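Local coordinates for protein glycerol kinase, putative (Plasmodium falciparum, PDB 2W40) that probably transfers a phosphate group from ATP to glycerol, yielding sn-glycerol 3-phosphate, the single step of glycerol degradation by this route, at residues S2-I6 with K70-V74; N32-E36 with E51-N55; V346-P350 with E491-V496; R359-R365 with V496-Q502. All coordinates share one frame; numbering follows the deposited sequence.

Contact 1. Residues S2-I6 with K70-V74. With EDO (1,2-ethanediol), chain B.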
loop_
_atom_site.group_PDB
_atom_site.type_symbol
_atom_site.label_atom_id
_atom_site.label_comp_id
_atom_site.label_asym_id
_atom_site.label_seq_id
_atom_site.Cartn_x
_atom_site.Cartn_y
_atom_site.Cartn_z
ATOM N N SER C 2 -51.029 18.055 8.804
ATOM C CA SER C 2 -50.141 18.884 9.676
ATOM C C SER C 2 -49.272 18.049 10.511
ATOM O O SER C 2 -49.746 17.174 11.231
ATOM C CB SER C 2 -50.939 19.761 10.568
ATOM O OG SER C 2 -51.877 20.325 9.705
ATOM N N MET C 3 -47.995 18.364 10.422
ATOM C CA MET C 3 -46.992 17.416 10.797
ATOM C C MET C 3 -46.060 18.060 11.839
ATOM O O MET C 3 -45.506 19.103 11.546
ATOM C CB MET C 3 -46.150 16.988 9.571
ATOM C CG MET C 3 -44.989 15.992 9.800
ATOM S SD MET C 3 -45.470 14.480 10.638
ATOM C CE MET C 3 -45.791 13.456 9.231
ATOM N N ASN C 4 -45.969 17.455 13.023
ATOM C CA ASN C 4 -44.950 17.891 13.970
ATOM C C ASN C 4 -43.667 17.122 13.682
ATOM O O ASN C 4 -43.693 15.902 13.519
ATOM C CB ASN C 4 -45.317 17.584 15.378
ATOM C CG ASN C 4 -46.482 18.369 15.868
ATOM O OD1 ASN C 4 -46.897 19.379 15.333
ATOM N ND2 ASN C 4 -47.017 17.890 16.966
ATOM N N VAL C 5 -42.551 17.900 13.712
ATOM C CA VAL C 5 -41.252 17.270 13.580
ATOM C C VAL C 5 -40.200 17.809 14.518
ATOM O O VAL C 5 -40.320 18.887 15.039
ATOM C CB VAL C 5 -40.700 17.379 12.118
ATOM C CG1 VAL C 5 -41.646 16.665 11.024
ATOM C CG2 VAL C 5 -40.440 18.806 11.810
ATOM N N ILE C 6 -39.186 16.978 14.707
ATOM C CA ILE C 6 -37.987 17.277 15.493
ATOM C C ILE C 6 -36.841 17.353 14.469
ATOM O O ILE C 6 -36.628 16.401 13.699
ATOM C CB ILE C 6 -37.683 16.216 16.537
ATOM C CG1 ILE C 6 -38.856 16.003 17.481
ATOM C CG2 ILE C 6 -36.346 16.545 17.310
ATOM C CD1 ILE C 6 -38.728 14.639 18.180
ATOM N N LYS C 70 -44.572 18.149 1.023
ATOM C CA LYS C 70 -45.338 16.921 1.389
ATOM C C LYS C 70 -46.565 17.201 2.307
ATOM O O LYS C 70 -47.647 16.640 2.081
ATOM C CB LYS C 70 -44.457 15.855 2.069
ATOM C CG LYS C 70 -43.271 15.276 1.289
ATOM N N TYR C 71 -46.433 18.088 3.295
ATOM C CA TYR C 71 -47.414 18.203 4.363
ATOM C C TYR C 71 -48.187 19.496 4.356
ATOM O O TYR C 71 -47.772 20.545 3.762
ATOM C CB TYR C 71 -46.738 17.980 5.733
ATOM C CG TYR C 71 -46.101 16.644 5.837
ATOM C CD1 TYR C 71 -46.837 15.519 6.193
ATOM C CD2 TYR C 71 -44.765 16.481 5.548
ATOM C CE1 TYR C 71 -46.266 14.267 6.244
ATOM C CE2 TYR C 71 -44.161 15.269 5.643
ATOM C CZ TYR C 71 -44.901 14.142 5.958
ATOM O OH TYR C 71 -44.276 12.907 6.033
ATOM N N THR C 72 -49.336 19.449 5.023
ATOM C CA THR C 72 -50.255 20.609 4.946
ATOM C C THR C 72 -49.802 21.825 5.789
ATOM O O THR C 72 -49.940 22.976 5.371
ATOM C CB THR C 72 -51.795 20.274 5.216
ATOM O OG1 THR C 72 -52.517 21.513 5.261
ATOM C CG2 THR C 72 -52.039 19.491 6.505
ATOM N N SER C 73 -49.289 21.572 6.982
ATOM C CA SER C 73 -48.509 22.584 7.680
ATOM C C SER C 73 -47.389 21.738 8.337
ATOM O O SER C 73 -47.588 20.521 8.483
ATOM C CB SER C 73 -49.369 23.372 8.662
ATOM O OG SER C 73 -49.925 22.547 9.691
ATOM N N VAL C 74 -46.239 22.372 8.636
ATOM C CA VAL C 74 -45.132 21.742 9.386
ATOM C C VAL C 74 -44.870 22.513 10.639
ATOM O O VAL C 74 -44.751 23.707 10.557
ATOM C CB VAL C 74 -43.829 21.669 8.510
ATOM C CG1 VAL C 74 -42.715 21.046 9.259
ATOM C CG2 VAL C 74 -44.215 20.882 7.157
HETATM C C1 EDO B . -41.400 26.059 12.104
HETATM O O1 EDO B . -42.430 25.355 12.809
HETATM C C2 EDO B . -41.580 26.598 10.666
HETATM O O2 EDO B . -42.385 25.744 9.816
#

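Contact 2. Residues N32-E36 with E51-N55. With EDO (1,2-ethanediol), chain D.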
loop_
_atom_site.group_PDB
_atom_site.type_symbol
_atom_site.label_atom_id
_atom_site.label_comp_id
_atom_site.label_asym_id
_atom_site.label_seq_id
_atom_site.Cartn_x
_atom_site.Cartn_y
_atom_site.Cartn_z
ATOM N N ASN C 32 -27.766 15.225 3.360
ATOM C CA ASN C 32 -26.398 15.539 3.809
ATOM C C ASN C 32 -25.564 16.168 2.709
ATOM O O ASN C 32 -25.929 16.117 1.507
ATOM C CB ASN C 32 -25.759 14.329 4.462
ATOM C CG ASN C 32 -25.164 13.320 3.507
ATOM O OD1 ASN C 32 -25.792 12.907 2.513
ATOM N ND2 ASN C 32 -23.949 12.830 3.871
ATOM N N LEU C 33 -24.524 16.851 3.134
ATOM C CA LEU C 33 -23.568 17.468 2.271
ATOM C C LEU C 33 -22.240 17.212 2.855
ATOM O O LEU C 33 -21.984 17.472 4.001
ATOM C CB LEU C 33 -23.832 18.974 2.116
ATOM C CG LEU C 33 -25.001 19.498 1.321
ATOM C CD1 LEU C 33 -25.133 21.064 1.571
ATOM C CD2 LEU C 33 -24.705 19.135 -0.187
ATOM N N ASN C 34 -21.318 16.766 2.001
ATOM C CA ASN C 34 -19.918 16.648 2.408
ATOM C C ASN C 34 -19.285 18.015 2.520
ATOM O O ASN C 34 -19.721 18.992 1.909
ATOM C CB ASN C 34 -19.135 15.854 1.345
ATOM C CG ASN C 34 -19.537 14.426 1.248
ATOM O OD1 ASN C 34 -20.140 13.813 2.160
ATOM N ND2 ASN C 34 -19.280 13.858 0.036
ATOM N N HIS C 35 -18.185 18.072 3.297
ATOM C CA HIS C 35 -17.352 19.260 3.327
ATOM C C HIS C 35 -15.878 18.726 3.197
ATOM O O HIS C 35 -15.587 17.507 3.410
ATOM C CB HIS C 35 -17.523 20.103 4.581
ATOM C CG HIS C 35 -17.318 19.345 5.855
ATOM N ND1 HIS C 35 -18.309 18.591 6.443
ATOM C CD2 HIS C 35 -16.251 19.278 6.670
ATOM C CE1 HIS C 35 -17.816 17.996 7.521
ATOM N NE2 HIS C 35 -16.563 18.394 7.686
ATOM N N GLU C 36 -14.987 19.619 2.778
ATOM C CA GLU C 36 -13.602 19.254 2.455
ATOM C C GLU C 36 -12.874 18.744 3.672
ATOM O O GLU C 36 -12.895 19.379 4.702
ATOM C CB GLU C 36 -12.861 20.442 1.864
ATOM C CG GLU C 36 -11.618 20.037 1.224
ATOM C CD GLU C 36 -10.747 21.165 0.770
ATOM O OE1 GLU C 36 -11.131 22.354 0.933
ATOM O OE2 GLU C 36 -9.630 20.895 0.227
ATOM N N GLU C 51 -17.672 26.711 5.655
ATOM C CA GLU C 51 -18.256 25.717 4.735
ATOM C C GLU C 51 -19.241 24.864 5.498
ATOM O O GLU C 51 -20.308 24.556 4.970
ATOM C CB GLU C 51 -17.197 24.875 4.085
ATOM C CG GLU C 51 -17.659 23.848 3.080
ATOM C CD GLU C 51 -16.585 22.895 2.595
ATOM O OE1 GLU C 51 -15.428 22.888 3.106
ATOM O OE2 GLU C 51 -16.960 22.074 1.708
ATOM N N ILE C 52 -18.864 24.376 6.674
ATOM C CA ILE C 52 -19.809 23.624 7.444
ATOM C C ILE C 52 -21.129 24.404 7.689
ATOM O O ILE C 52 -22.220 23.810 7.589
ATOM C CB ILE C 52 -19.143 23.162 8.772
ATOM C CG1 ILE C 52 -18.075 22.094 8.433
ATOM C CG2 ILE C 52 -20.255 22.604 9.785
ATOM C CD1 ILE C 52 -17.234 21.703 9.633
ATOM N N MET C 53 -21.035 25.644 8.170
ATOM C CA MET C 53 -22.251 26.389 8.406
ATOM C C MET C 53 -23.097 26.591 7.145
ATOM O O MET C 53 -24.357 26.481 7.195
ATOM C CB MET C 53 -21.975 27.734 9.032
ATOM C CG MET C 53 -21.555 27.690 10.423
ATOM S SD MET C 53 -22.652 26.801 11.593
ATOM C CE MET C 53 -24.244 27.382 11.397
ATOM N N THR C 54 -22.441 26.976 6.049
ATOM C CA THR C 54 -23.170 27.184 4.810
ATOM C C THR C 54 -23.937 25.909 4.433
ATOM O O THR C 54 -25.120 25.940 4.056
ATOM C CB THR C 54 -22.181 27.597 3.724
ATOM O OG1 THR C 54 -21.620 28.873 4.142
ATOM C CG2 THR C 54 -22.923 27.706 2.372
ATOM N N ASN C 55 -23.249 24.792 4.514
ATOM C CA ASN C 55 -23.874 23.496 4.201
ATOM C C ASN C 55 -25.068 23.229 5.129
ATOM O O ASN C 55 -26.139 22.814 4.688
ATOM C CB ASN C 55 -22.863 22.384 4.356
ATOM C CG ASN C 55 -21.885 22.312 3.215
ATOM O OD1 ASN C 55 -22.015 23.095 2.233
ATOM N ND2 ASN C 55 -20.891 21.478 3.355
HETATM C C1 EDO D . -28.887 11.756 5.475
HETATM O O1 EDO D . -27.696 11.064 5.677
HETATM C C2 EDO D . -29.425 11.363 4.125
HETATM O O2 EDO D . -28.694 11.959 3.003
HETATM O O HOH W 1 -20.750 19.564 5.554
HETATM O O HOH W 2 -14.088 21.693 5.152
HETATM O O HOH W 3 -13.643 23.732 1.261
#

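Contact 3. Residues V346-P350 with E491-V496. With EDO (1,2-ethanediol), chain E.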
loop_
_atom_site.group_PDB
_atom_site.type_symbol
_atom_site.label_atom_id
_atom_site.label_comp_id
_atom_site.label_asym_id
_atom_site.label_seq_id
_atom_site.Cartn_x
_atom_site.Cartn_y
_atom_site.Cartn_z
ATOM N N VAL C 346 -1.871 -10.618 3.551
ATOM C CA VAL C 346 -1.639 -9.162 3.657
ATOM C C VAL C 346 -2.258 -8.631 4.956
ATOM O O VAL C 346 -3.403 -9.018 5.327
ATOM C CB VAL C 346 -2.197 -8.379 2.436
ATOM C CG1 VAL C 346 -2.123 -6.811 2.616
ATOM C CG2 VAL C 346 -1.393 -8.856 1.146
ATOM N N ILE C 347 -1.539 -7.733 5.638
ATOM C CA ILE C 347 -2.034 -7.058 6.793
ATOM C C ILE C 347 -1.855 -5.607 6.548
ATOM O O ILE C 347 -0.793 -5.151 6.076
ATOM C CB ILE C 347 -1.322 -7.494 8.117
ATOM C CG1 ILE C 347 -1.486 -8.984 8.319
ATOM C CG2 ILE C 347 -1.731 -6.623 9.307
ATOM C CD1 ILE C 347 -0.652 -9.582 9.259
ATOM N N PHE C 348 -2.841 -4.871 6.960
ATOM C CA PHE C 348 -2.866 -3.379 6.816
ATOM C C PHE C 348 -3.072 -2.811 8.208
ATOM O O PHE C 348 -4.160 -2.959 8.761
ATOM C CB PHE C 348 -4.005 -2.954 5.869
ATOM C CG PHE C 348 -3.899 -1.553 5.279
ATOM C CD1 PHE C 348 -4.393 -1.320 4.032
ATOM C CD2 PHE C 348 -3.409 -0.482 5.962
ATOM C CE1 PHE C 348 -4.381 -0.080 3.500
ATOM C CE2 PHE C 348 -3.307 0.750 5.393
ATOM C CZ PHE C 348 -3.838 0.963 4.151
ATOM N N VAL C 349 -2.041 -2.162 8.750
ATOM C CA VAL C 349 -2.168 -1.558 10.053
ATOM C C VAL C 349 -2.662 -0.139 9.790
ATOM O O VAL C 349 -1.878 0.662 9.349
ATOM C CB VAL C 349 -0.852 -1.586 10.879
ATOM C CG1 VAL C 349 -1.015 -0.858 12.208
ATOM C CG2 VAL C 349 -0.320 -2.998 11.036
ATOM N N PRO C 350 -3.990 0.135 9.967
ATOM C CA PRO C 350 -4.610 1.389 9.484
ATOM C C PRO C 350 -4.346 2.485 10.573
ATOM O O PRO C 350 -5.084 2.565 11.646
ATOM C CB PRO C 350 -6.131 1.042 9.393
ATOM C CG PRO C 350 -6.246 -0.434 9.728
ATOM C CD PRO C 350 -5.001 -0.707 10.595
ATOM N N GLU C 491 -0.802 -12.920 13.658
ATOM C CA GLU C 491 -0.391 -12.307 12.469
ATOM C C GLU C 491 -0.532 -10.778 12.587
ATOM O O GLU C 491 0.367 -10.038 12.185
ATOM C CB GLU C 491 -1.128 -12.780 11.243
ATOM C CG GLU C 491 -0.728 -14.226 10.926
ATOM C CD GLU C 491 -1.689 -15.018 10.030
ATOM O OE1 GLU C 491 -2.844 -14.592 9.597
ATOM O OE2 GLU C 491 -1.245 -16.174 9.773
ATOM N N TRP C 492 -1.694 -10.321 13.075
ATOM C CA TRP C 492 -1.908 -8.918 13.300
ATOM C C TRP C 492 -0.880 -8.320 14.254
ATOM O O TRP C 492 -0.207 -7.284 14.027
ATOM C CB TRP C 492 -3.279 -8.762 13.875
ATOM C CG TRP C 492 -3.545 -7.392 14.445
ATOM C CD1 TRP C 492 -3.567 -7.069 15.771
ATOM C CD2 TRP C 492 -3.732 -6.157 13.733
ATOM N NE1 TRP C 492 -3.746 -5.734 15.931
ATOM C CE2 TRP C 492 -3.929 -5.167 14.702
ATOM C CE3 TRP C 492 -3.872 -5.826 12.403
ATOM C CZ2 TRP C 492 -4.152 -3.826 14.390
ATOM C CZ3 TRP C 492 -4.121 -4.485 12.087
ATOM C CH2 TRP C 492 -4.298 -3.531 13.081
ATOM N N ASN C 493 -0.707 -9.047 15.326
ATOM C CA ASN C 493 0.225 -8.590 16.410
ATOM C C ASN C 493 1.652 -8.426 15.912
ATOM O O ASN C 493 2.316 -7.456 16.227
ATOM C CB ASN C 493 0.234 -9.570 17.565
ATOM C CG ASN C 493 -0.937 -9.455 18.478
ATOM O OD1 ASN C 493 -1.639 -8.429 18.495
ATOM N ND2 ASN C 493 -1.190 -10.562 19.266
ATOM N N LYS C 494 2.096 -9.307 15.045
ATOM C CA LYS C 494 3.465 -9.214 14.509
ATOM C C LYS C 494 3.578 -8.035 13.559
ATOM O O LYS C 494 4.564 -7.319 13.561
ATOM C CB LYS C 494 3.831 -10.492 13.824
ATOM C CG LYS C 494 3.992 -11.605 14.800
ATOM C CD LYS C 494 4.664 -12.792 14.256
ATOM C CE LYS C 494 4.699 -12.898 12.712
ATOM N NZ LYS C 494 3.445 -13.518 12.075
ATOM N N ALA C 495 2.548 -7.779 12.733
ATOM C CA ALA C 495 2.504 -6.590 11.843
ATOM C C ALA C 495 2.459 -5.315 12.667
ATOM O O ALA C 495 3.209 -4.399 12.411
ATOM C CB ALA C 495 1.242 -6.684 11.008
ATOM N N VAL C 496 1.706 -5.262 13.755
ATOM C CA VAL C 496 1.758 -4.058 14.682
ATOM C C VAL C 496 3.150 -3.877 15.321
ATOM O O VAL C 496 3.783 -2.772 15.328
ATOM C CB VAL C 496 0.654 -4.094 15.719
ATOM C CG1 VAL C 496 0.757 -2.883 16.635
ATOM C CG2 VAL C 496 -0.706 -4.105 15.015
HETATM C C1 EDO E . -5.323 -11.949 8.982
HETATM O O1 EDO E . -6.759 -12.119 8.908
HETATM C C2 EDO E . -4.718 -12.152 7.576
HETATM O O2 EDO E . -4.935 -13.518 7.101
#

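Contact 4. Residues R359-R365 with V496-Q502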
loop_
_atom_site.group_PDB
_atom_site.type_symbol
_atom_site.label_atom_id
_atom_site.label_comp_id
_atom_site.label_asym_id
_atom_site.label_seq_id
_atom_site.Cartn_x
_atom_site.Cartn_y
_atom_site.Cartn_z
ATOM N N ARG C 359 -3.362 1.342 22.508
ATOM C CA ARG C 359 -1.874 1.513 22.514
ATOM C C ARG C 359 -1.388 2.958 22.564
ATOM O O ARG C 359 -0.283 3.228 23.049
ATOM C CB ARG C 359 -1.241 0.777 21.337
ATOM C CG ARG C 359 -1.644 -0.714 21.238
ATOM C CD ARG C 359 -0.809 -1.403 20.204
ATOM N NE ARG C 359 -1.198 -2.807 19.950
ATOM C CZ ARG C 359 -0.393 -3.822 19.781
ATOM N NH1 ARG C 359 0.918 -3.660 19.976
ATOM N NH2 ARG C 359 -0.878 -4.993 19.432
ATOM N N TRP C 360 -2.178 3.852 21.974
ATOM C CA TRP C 360 -1.885 5.287 22.025
ATOM C C TRP C 360 -0.423 5.549 21.544
ATOM O O TRP C 360 0.433 6.052 22.284
ATOM C CB TRP C 360 -2.127 5.865 23.410
ATOM C CG TRP C 360 -3.622 5.834 23.694
ATOM C CD1 TRP C 360 -4.302 4.929 24.550
ATOM C CD2 TRP C 360 -4.658 6.659 23.109
ATOM N NE1 TRP C 360 -5.636 5.186 24.525
ATOM C CE2 TRP C 360 -5.903 6.165 23.594
ATOM C CE3 TRP C 360 -4.672 7.701 22.173
ATOM C CZ2 TRP C 360 -7.101 6.741 23.240
ATOM C CZ3 TRP C 360 -5.860 8.252 21.813
ATOM C CH2 TRP C 360 -7.063 7.774 22.343
ATOM N N ARG C 361 -0.199 5.267 20.265
ATOM C CA ARG C 361 1.108 5.478 19.650
ATOM C C ARG C 361 0.940 6.458 18.509
ATOM O O ARG C 361 0.610 6.093 17.396
ATOM C CB ARG C 361 1.616 4.109 19.197
ATOM C CG ARG C 361 2.052 3.271 20.321
ATOM C CD ARG C 361 3.355 3.776 21.036
ATOM N NE ARG C 361 4.506 3.767 20.117
ATOM C CZ ARG C 361 5.383 2.753 20.003
ATOM N NH1 ARG C 361 5.289 1.637 20.715
ATOM N NH2 ARG C 361 6.337 2.854 19.096
ATOM N N SER C 362 1.238 7.715 18.775
ATOM C CA SER C 362 1.067 8.759 17.765
ATOM C C SER C 362 2.198 8.685 16.698
ATOM O O SER C 362 2.099 9.362 15.712
ATOM C CB SER C 362 1.224 10.193 18.443
ATOM O OG SER C 362 2.460 10.320 19.153
ATOM N N ASP C 363 3.280 7.957 17.019
ATOM C CA ASP C 363 4.405 7.674 16.081
ATOM C C ASP C 363 4.101 6.588 15.040
ATOM O O ASP C 363 4.800 6.459 14.047
ATOM C CB ASP C 363 5.674 7.324 16.849
ATOM C CG ASP C 363 5.527 6.159 17.772
ATOM O OD1 ASP C 363 4.461 5.885 18.377
ATOM O OD2 ASP C 363 6.611 5.554 18.012
ATOM N N ALA C 364 3.023 5.833 15.229
ATOM C CA ALA C 364 2.573 4.856 14.227
ATOM C C ALA C 364 2.152 5.579 12.955
ATOM O O ALA C 364 1.488 6.593 13.006
ATOM C CB ALA C 364 1.435 4.008 14.780
ATOM N N ARG C 365 2.409 4.918 11.825
ATOM C CA ARG C 365 1.892 5.374 10.530
ATOM C C ARG C 365 1.259 4.189 9.840
ATOM O O ARG C 365 1.525 3.009 10.198
ATOM C CB ARG C 365 3.052 5.932 9.715
ATOM C CG ARG C 365 3.780 7.116 10.329
ATOM C CD ARG C 365 2.927 8.280 10.384
ATOM N NE ARG C 365 3.709 9.417 10.880
ATOM C CZ ARG C 365 3.739 9.837 12.137
ATOM N NH1 ARG C 365 2.955 9.300 13.014
ATOM N NH2 ARG C 365 4.492 10.881 12.486
ATOM N N VAL C 496 1.706 -5.262 13.755
ATOM C CA VAL C 496 1.758 -4.058 14.682
ATOM C C VAL C 496 3.150 -3.877 15.321
ATOM O O VAL C 496 3.783 -2.772 15.328
ATOM C CB VAL C 496 0.654 -4.094 15.719
ATOM C CG1 VAL C 496 0.757 -2.883 16.635
ATOM C CG2 VAL C 496 -0.706 -4.105 15.015
ATOM N N GLU C 497 3.744 -4.978 15.689
ATOM C CA GLU C 497 5.132 -4.904 16.265
ATOM C C GLU C 497 6.076 -4.337 15.234
ATOM O O GLU C 497 6.975 -3.518 15.574
ATOM C CB GLU C 497 5.568 -6.288 16.754
ATOM C CG GLU C 497 6.820 -6.263 17.520
ATOM C CD GLU C 497 7.126 -7.620 18.178
ATOM O OE1 GLU C 497 6.306 -8.589 17.991
ATOM O OE2 GLU C 497 8.208 -7.672 18.846
ATOM N N ARG C 498 6.027 -4.833 13.986
ATOM C CA ARG C 498 6.878 -4.336 12.865
ATOM C C ARG C 498 6.662 -2.836 12.725
ATOM O O ARG C 498 7.615 -2.070 12.463
ATOM C CB ARG C 498 6.607 -4.984 11.486
ATOM C CG ARG C 498 6.961 -6.369 11.359
ATOM C CD ARG C 498 6.721 -6.836 9.966
ATOM N NE ARG C 498 6.652 -8.278 10.056
ATOM C CZ ARG C 498 7.729 -9.039 10.327
ATOM N NH1 ARG C 498 8.967 -8.561 10.234
ATOM N NH2 ARG C 498 7.574 -10.351 10.499
ATOM N N THR C 499 5.428 -2.400 12.836
ATOM C CA THR C 499 5.070 -0.990 12.624
ATOM C C THR C 499 5.608 -0.052 13.766
ATOM O O THR C 499 5.874 1.131 13.585
ATOM C CB THR C 499 3.531 -0.892 12.552
ATOM O OG1 THR C 499 3.094 -1.751 11.496
ATOM C CG2 THR C 499 3.057 0.597 12.334
ATOM N N LEU C 500 5.714 -0.603 14.956
ATOM C CA LEU C 500 6.008 0.158 16.218
ATOM C C LEU C 500 7.458 0.021 16.680
ATOM O O LEU C 500 7.892 0.819 17.521
ATOM C CB LEU C 500 5.047 -0.301 17.323
ATOM C CG LEU C 500 3.541 0.006 17.161
ATOM C CD1 LEU C 500 2.788 -0.467 18.385
ATOM C CD2 LEU C 500 3.266 1.487 16.935
ATOM N N ILE C 501 8.162 -1.014 16.268
ATOM C CA ILE C 501 9.514 -1.270 16.790
ATOM C C ILE C 501 10.428 -0.052 16.556
ATOM O O ILE C 501 10.382 0.631 15.528
ATOM C CB ILE C 501 10.106 -2.644 16.276
ATOM C CG1 ILE C 501 11.351 -3.054 17.069
ATOM C CG2 ILE C 501 10.358 -2.539 14.841
ATOM C CD1 ILE C 501 11.724 -4.490 16.889
ATOM N N GLN C 502 11.190 0.268 17.592
ATOM C CA GLN C 502 12.109 1.386 17.580
ATOM C C GLN C 502 13.463 0.894 17.096
ATOM O O GLN C 502 14.023 -0.070 17.644
ATOM C CB GLN C 502 12.194 2.012 19.002
ATOM C CG GLN C 502 10.953 2.760 19.440
ATOM C CD GLN C 502 10.516 3.731 18.400
ATOM O OE1 GLN C 502 9.694 3.397 17.500
ATOM N NE2 GLN C 502 11.103 4.932 18.438
HETATM O O HOH W 4 7.331 -0.485 20.304
HETATM O O HOH W 5 4.919 3.243 11.894
#

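Contact 1. Residues S2-I6 with K70-V74
M3 lays its side chain across one face of the Y71 ring. Because CG stands anti to the backbone N (chi1 178°), the chain leaves the strand over the ring: CG sits 4.0 Å from the centroid of Y71, only 5° off the ring normal, a CH-pi contact over the centre. The chain then bends, leaving SD above the same ring at a longer 4.8 Å from its centroid, a Met-aromatic contact. The backbones meet beside this pair. M3 N donates to S73 O at 2.9 Å, and V74 CA lies 3.4 Å from M3 O in a CA-H...O contact. One residue back, the hydroxyls S2 OG and S73 OG are hydrogen-bonded at 3.0 Å near the chain start. Further in, V5 CG2 meets V74 CG1 at 4.1 Å, an apolar contact; V28 touches both V5 and Y71, and I64, L67 and K68 of helix 49-70 pack on V74. M3 and V74 form a parallel bridge that begins the pairing of strands 3-11 and 74-83, where the short loop after helix 49-70 leads the chain back into the sheet, as in the beta-beta-beta-alpha-beta topology of the actin-like ATPase fold.

Contact 2. Residues N32-E36 with E51-N55
Edge strand 27-34 of the N-terminal sheet ends against the first turns of helix 49-70, and H35 on I52 marks the junction. The axis of strand segment 32-34 passes 9.3 Å from that of helix segment 51-55, running nearly antiparallel to it at 156°. The imidazole of H35 lies flat against the isoleucine: I52 CG1 is 3.8 Å from the ring centroid and 11° off its normal, over the centre. This follows from chi1 of 55°, which tucks the H35 ring between its own backbone N and carbonyl carbon and turns it to the helix; H47 meets the same ring edge-to-face. E51, whose backbone N is hydrogen-bonded to D48 OD1, stretches out fully extended, and its two oxygens OE1 and OE2 share E36 N in weak bonds of 3.3 Å each. Two waters also donate to E51 OE1: one spans the carboxylates by donating to E36 OE1 as well, and the other ties E51 OE1 to the backbone E36 O. The salt bridge of E36 with K38 probably eases the mutual repulsion of the two acids. In this family the sheet and its covering helices form one wall of the interdomain cleft; the side chain of H35 lies about 8 Å from that of T270, an ADP-binding residue in another structure of the protein. At the strand end, L33 CD1 rests 3.7 Å from N55 O. A single water ties three groups together, donating to L33 O, accepting from N55 ND2 and pairing with H35 ND1 at 2.8 Å.

Contact 3. Residues V346-P350 with E491-V496
I347 and A495 make the tightest apolar pair here, with I347 CG2 only 3.4 Å from A495 CB, closer than carbons usually sit. The same methyl, anti to its backbone N, also reaches W492 CE3 at 3.8 Å, crossing the indole at an angle. V349 works through one branch: CG2 lies 4.0 Å from A495 CB and 4.1 Å from V496 CG2, packing against these neighbouring residues of the helix. The aromatic contacts centre on W492, whose CG is anti to its backbone N (chi1 167°), throwing the six-membered ring outward to the strand. There it is met at its edge, near the ring plane, by F348 O, 3.7 Å from CZ3, and by P350 CD, 3.8 Å from CH2. One face is covered from within the helix by V496 CG2, off toward the rim. Polar bonding between the segments is absent; the indole NE1 is satisfied by E394, and F390 stacks on the ring. Strand 347-349 runs at 51° to helix segment 491-496 and is hydrogen-bonded through I347 and V349 to strand 366-371, while F348 turns from the helix to A383 and L384 of helix 377-403 and to M371 of the second subunit.

Contact 4. Residues R359-R365 with V496-Q502
Arginine side chains of the loop between strands 347-349 and 366-371 grip the last turn of helix 482-500 in a mixed polar and apolar contact, R361 on L500 being its centre. The two strands so joined make up a small antiparallel sheet. R361 NH2 donates to L500 O at 3.0 Å, in the carbonyl plane on a lone pair, while L500 CD2 sits 3.9 Å above the centre of the guanidinium. The group is held rigid from its own side by D363, which it clasps side-on: NE binds OD1 at 2.7 Å on the syn lone pair, and NH2 binds OD2 at 2.9 Å. R361 and D363 belong to a type I beta turn running from R361 to A364, and the bends at chi2 and chi3 (-69° and -63°) fold the arginine back over it to reach both partners. A water completes the grip by accepting from R361 NH1 and donating to L500 O, the carbonyl of the final helical residue. At the end of the turn, A364 CB meets L500 CD2 at 3.8 Å. R359 and V496 approach from opposite directions, the guanidinium face of R359 lying against V496 CG1, 3.4 Å above the plane, its charge paired with E394. A second water links R365 N to T499 O, and T499 CG2 lies 3.6 Å from R365 O, while the T499 hydroxyl bonds to Y369. Beyond, R498 and I501 reach the second subunit, where R498 NH1 bonds to I501 O of that chain.

How the contacts relate
Contact 1 lies at the surface, in the loop and strand start just after helix 49-70, whereas contact 2 is partly buried and uses the beginning of that helix, toward the cleft; both reach the same sheet. They stand about 26 Å apart between centres and do not touch. Contacts 3 and 4 both use helix 482-500, share V496 and lie about 11 Å apart between centres, both bordering the second subunit. Their chemistry follows depth: contact 3 is buried and apolar, whereas contact 4, at the helix end, relies on arginines, a salt bridge and waters. Contact 2 likewise recruits water, while contact 1 mixes backbone pairing with a methionine over a tyrosine face.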